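Local coordinates for protein F01G10.3, confirmed by transcript evidence (Caenorhabditis elegans, PDB 3K6J), which probably acts as an NAD+-dependent (3S)-3-hydroxyacyl-CoA dehydrogenase within a multifunctional enzyme and binds a zinc ion, at residues A[144-149]-A[175-180]. Residues are numbered along the deposited sequence; the frame is centred on the assembly and turned at random.
Sequences LKKELF and SSVLRD
The ring of F149 offers neither face nor edge to L178; the two side chains meet through F149 CB, which lies 4.1 Å from L178 CD2. With CG anti to the carbonyl carbon (chi1 -73°), the ring is carried away from the loop, and the side chain touches I174 of helix 171-175 and L184 of strand 184-188. The other flat group is the F149 carbonyl: its O lies 3.8 Å from the same methyl, L178 CD2. One helical turn before F149, K146 O meets V177, which points at the helix and sets CG2 3.5 Å from that oxygen. These residues belong to the Rossmann-type NAD-binding domain, where helix 142-153 forms the crossover between parallel strands 133-136 and 161-164 and the loop leads into strand 184-188. The K146 chain, extended beyond CG, crosses the V177 side chain at about a right angle. Its CG presses on V177 CG1 at 3.4 Å, a tight fit, while CD and CE also run against that methyl. An alanine in place of K146 would probably leave V177 CG1 without the methylenes that cover it. K146 CE passes S176 OG, whose hydrogen bond is with E173 O. Beyond L178, R179 N is hydrogen-bonded to E153 OE1, tying the loop to a later turn of the same helix.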
ATOM      1  N   LEU A 144      -0.865  16.649 -21.238  1.00 31.86           N
ATOM      2  CA  LEU A 144      -2.250  16.144 -21.148  1.00 31.17           C
ATOM      3  C   LEU A 144      -2.874  16.534 -19.797  1.00 31.14           C
ATOM      4  O   LEU A 144      -3.956  17.125 -19.770  1.00 30.78           O
ATOM      5  CB  LEU A 144      -2.297  14.610 -21.364  1.00 30.59           C
ATOM      6  CG  LEU A 144      -3.608  13.857 -21.114  1.00 29.58           C
ATOM      7  CD1 LEU A 144      -4.740  14.377 -22.014  1.00 29.34           C
ATOM      8  CD2 LEU A 144      -3.404  12.377 -21.322  1.00 29.18           C
ATOM      9  N   LYS A 145      -2.185  16.222 -18.690  1.00 31.24           N
ATOM     10  CA  LYS A 145      -2.743  16.521 -17.352  1.00 31.98           C
ATOM     11  C   LYS A 145      -2.994  18.023 -17.186  1.00 32.03           C
ATOM     12  O   LYS A 145      -4.101  18.439 -16.826  1.00 32.11           O
ATOM     13  CB  LYS A 145      -1.868  15.961 -16.215  1.00 31.72           C
ATOM     14  CG  LYS A 145      -1.673  14.450 -16.237  1.00 30.74           C
ATOM     15  CD  LYS A 145      -0.977  13.960 -14.971  1.00 31.80           C
ATOM     16  CE  LYS A 145      -0.429  12.561 -15.089  1.00 28.88           C
ATOM     17  NZ  LYS A 145      -1.487  11.533 -15.203  1.00 28.17           N
ATOM     18  N   LYS A 146      -1.980  18.827 -17.510  1.00 33.32           N
ATOM     19  CA  LYS A 146      -2.089  20.294 -17.464  1.00 34.13           C
ATOM     20  C   LYS A 146      -3.331  20.752 -18.178  1.00 33.99           C
ATOM     21  O   LYS A 146      -4.204  21.384 -17.573  1.00 34.31           O
ATOM     22  CB  LYS A 146      -0.854  20.948 -18.098  1.00 35.02           C
ATOM     23  CG  LYS A 146       0.258  21.314 -17.136  1.00 36.25           C
ATOM     24  CD  LYS A 146       1.507  21.837 -17.920  1.00 39.64           C
ATOM     25  CE  LYS A 146       2.619  22.377 -17.002  1.00 40.94           C
ATOM     26  NZ  LYS A 146       3.999  22.423 -17.632  1.00 40.59           N
ATOM     27  N   GLU A 147      -3.453  20.379 -19.456  1.00 34.40           N
ATOM     28  CA  GLU A 147      -4.628  20.769 -20.257  1.00 34.45           C
ATOM     29  C   GLU A 147      -5.945  20.211 -19.707  1.00 34.34           C
ATOM     30  O   GLU A 147      -6.994  20.867 -19.776  1.00 34.42           O
ATOM     31  CB  GLU A 147      -4.438  20.400 -21.750  1.00 35.03           C
ATOM     32  CG  GLU A 147      -5.268  21.245 -22.727  1.00 36.72           C
ATOM     33  CD  GLU A 147      -5.381  20.615 -24.113  1.00 39.32           C
ATOM     34  OE1 GLU A 147      -4.393  20.650 -24.886  1.00 42.56           O
ATOM     35  OE2 GLU A 147      -6.458  20.075 -24.433  1.00 39.14           O
ATOM     36  N   LEU A 148      -5.910  19.000 -19.166  1.00 33.61           N
ATOM     37  CA  LEU A 148      -7.125  18.415 -18.604  1.00 33.87           C
ATOM     38  C   LEU A 148      -7.665  19.220 -17.393  1.00 33.27           C
ATOM     39  O   LEU A 148      -8.841  19.560 -17.334  1.00 32.75           O
ATOM     40  CB  LEU A 148      -6.886  16.938 -18.253  1.00 34.18           C
ATOM     41  CG  LEU A 148      -7.929  16.211 -17.405  1.00 34.91           C
ATOM     42  CD1 LEU A 148      -9.156  15.897 -18.236  1.00 36.94           C
ATOM     43  CD2 LEU A 148      -7.308  14.940 -16.861  1.00 38.92           C
ATOM     44  N   PHE A 149      -6.799  19.522 -16.441  1.00 34.42           N
ATOM     45  CA  PHE A 149      -7.199  20.369 -15.309  1.00 35.63           C
ATOM     46  C   PHE A 149      -7.543  21.789 -15.750  1.00 37.11           C
ATOM     47  O   PHE A 149      -8.608  22.309 -15.377  1.00 37.94           O
ATOM     48  CB  PHE A 149      -6.117  20.389 -14.235  1.00 35.68           C
ATOM     49  CG  PHE A 149      -6.014  19.106 -13.456  1.00 33.69           C
ATOM     50  CD1 PHE A 149      -7.096  18.636 -12.725  1.00 32.70           C
ATOM     51  CD2 PHE A 149      -4.839  18.382 -13.451  1.00 31.57           C
ATOM     52  CE1 PHE A 149      -7.001  17.442 -12.006  1.00 30.78           C
ATOM     53  CE2 PHE A 149      -4.736  17.198 -12.740  1.00 32.69           C
ATOM     54  CZ  PHE A 149      -5.826  16.726 -12.020  1.00 30.70           C
ATOM     55  N   SER A 175      -0.435  21.963 -11.127  1.00 39.06           N
ATOM     56  CA  SER A 175      -1.099  23.131 -10.543  1.00 40.37           C
ATOM     57  C   SER A 175      -0.620  24.416 -11.223  1.00 40.77           C
ATOM     58  O   SER A 175      -1.423  25.303 -11.459  1.00 40.81           O
ATOM     59  CB  SER A 175      -0.863  23.228  -9.028  1.00 40.40           C
ATOM     60  OG  SER A 175       0.517  23.372  -8.724  1.00 40.49           O
ATOM     61  N   SER A 176       0.673  24.495 -11.560  1.00 42.29           N
ATOM     62  CA  SER A 176       1.239  25.727 -12.179  1.00 43.24           C
ATOM     63  C   SER A 176       0.445  26.289 -13.362  1.00 43.55           C
ATOM     64  O   SER A 176       0.861  27.298 -13.923  1.00 43.63           O
ATOM     65  CB  SER A 176       2.758  25.616 -12.483  1.00 43.53           C
ATOM     66  OG  SER A 176       3.077  24.937 -13.717  1.00 44.32           O
ATOM     67  N   VAL A 177      -0.717  25.675 -13.685  1.00 44.34           N
ATOM     68  CA  VAL A 177      -1.579  26.068 -14.823  1.00 44.11           C
ATOM     69  C   VAL A 177      -3.021  26.369 -14.490  1.00 44.08           C
ATOM     70  O   VAL A 177      -3.797  26.779 -15.366  1.00 44.24           O
ATOM     71  CB  VAL A 177      -1.589  25.048 -16.024  1.00 45.02           C
ATOM     72  CG1 VAL A 177      -0.191  24.610 -16.407  1.00 45.28           C
ATOM     73  CG2 VAL A 177      -2.535  23.850 -15.764  1.00 44.68           C
ATOM     74  N   LEU A 178      -3.421  26.169 -13.248  1.00 43.82           N
ATOM     75  CA  LEU A 178      -4.753  26.615 -12.882  1.00 43.71           C
ATOM     76  C   LEU A 178      -4.652  28.096 -12.519  1.00 43.74           C
ATOM     77  O   LEU A 178      -3.589  28.561 -12.094  1.00 44.50           O
ATOM     78  CB  LEU A 178      -5.314  25.796 -11.713  1.00 43.90           C
ATOM     79  CG  LEU A 178      -5.511  24.292 -11.955  1.00 42.87           C
ATOM     80  CD1 LEU A 178      -5.231  23.522 -10.678  1.00 42.69           C
ATOM     81  CD2 LEU A 178      -6.916  24.035 -12.443  1.00 41.70           C
ATOM     82  N   ARG A 179      -5.736  28.839 -12.705  1.00 43.33           N
ATOM     83  CA  ARG A 179      -5.759  30.201 -12.191  1.00 43.28           C
ATOM     84  C   ARG A 179      -5.609  30.033 -10.677  1.00 42.21           C
ATOM     85  O   ARG A 179      -4.662  30.573 -10.077  1.00 42.70           O
ATOM     86  CB  ARG A 179      -7.072  30.915 -12.505  1.00 43.43           C
ATOM     87  CG  ARG A 179      -7.440  30.970 -13.978  1.00 45.30           C
ATOM     88  CD  ARG A 179      -8.928  31.164 -14.108  1.00 45.40           C
ATOM     89  NE  ARG A 179      -9.414  30.555 -15.337  1.00 48.38           N
ATOM     90  CZ  ARG A 179     -10.631  30.032 -15.489  1.00 47.98           C
ATOM     91  NH1 ARG A 179     -11.503  30.025 -14.481  1.00 46.99           N
ATOM     92  NH2 ARG A 179     -10.962  29.502 -16.654  1.00 47.53           N
ATOM     93  N   ASP A 180      -6.536  29.261 -10.092  1.00 39.77           N
ATOM     94  CA  ASP A 180      -6.461  28.826  -8.703  1.00 36.92           C
ATOM     95  C   ASP A 180      -5.745  27.470  -8.478  1.00 34.53           C
ATOM     96  O   ASP A 180      -6.389  26.439  -8.337  1.00 34.42           O
ATOM     97  CB  ASP A 180      -7.865  28.786  -8.095  1.00 36.58           C
ATOM     98  CG  ASP A 180      -7.827  28.623  -6.593  1.00 37.57           C
ATOM     99  OD1 ASP A 180      -6.721  28.401  -6.045  1.00 34.89           O
ATOM    100  OD2 ASP A 180      -8.897  28.711  -5.957  1.00 39.78           O
TER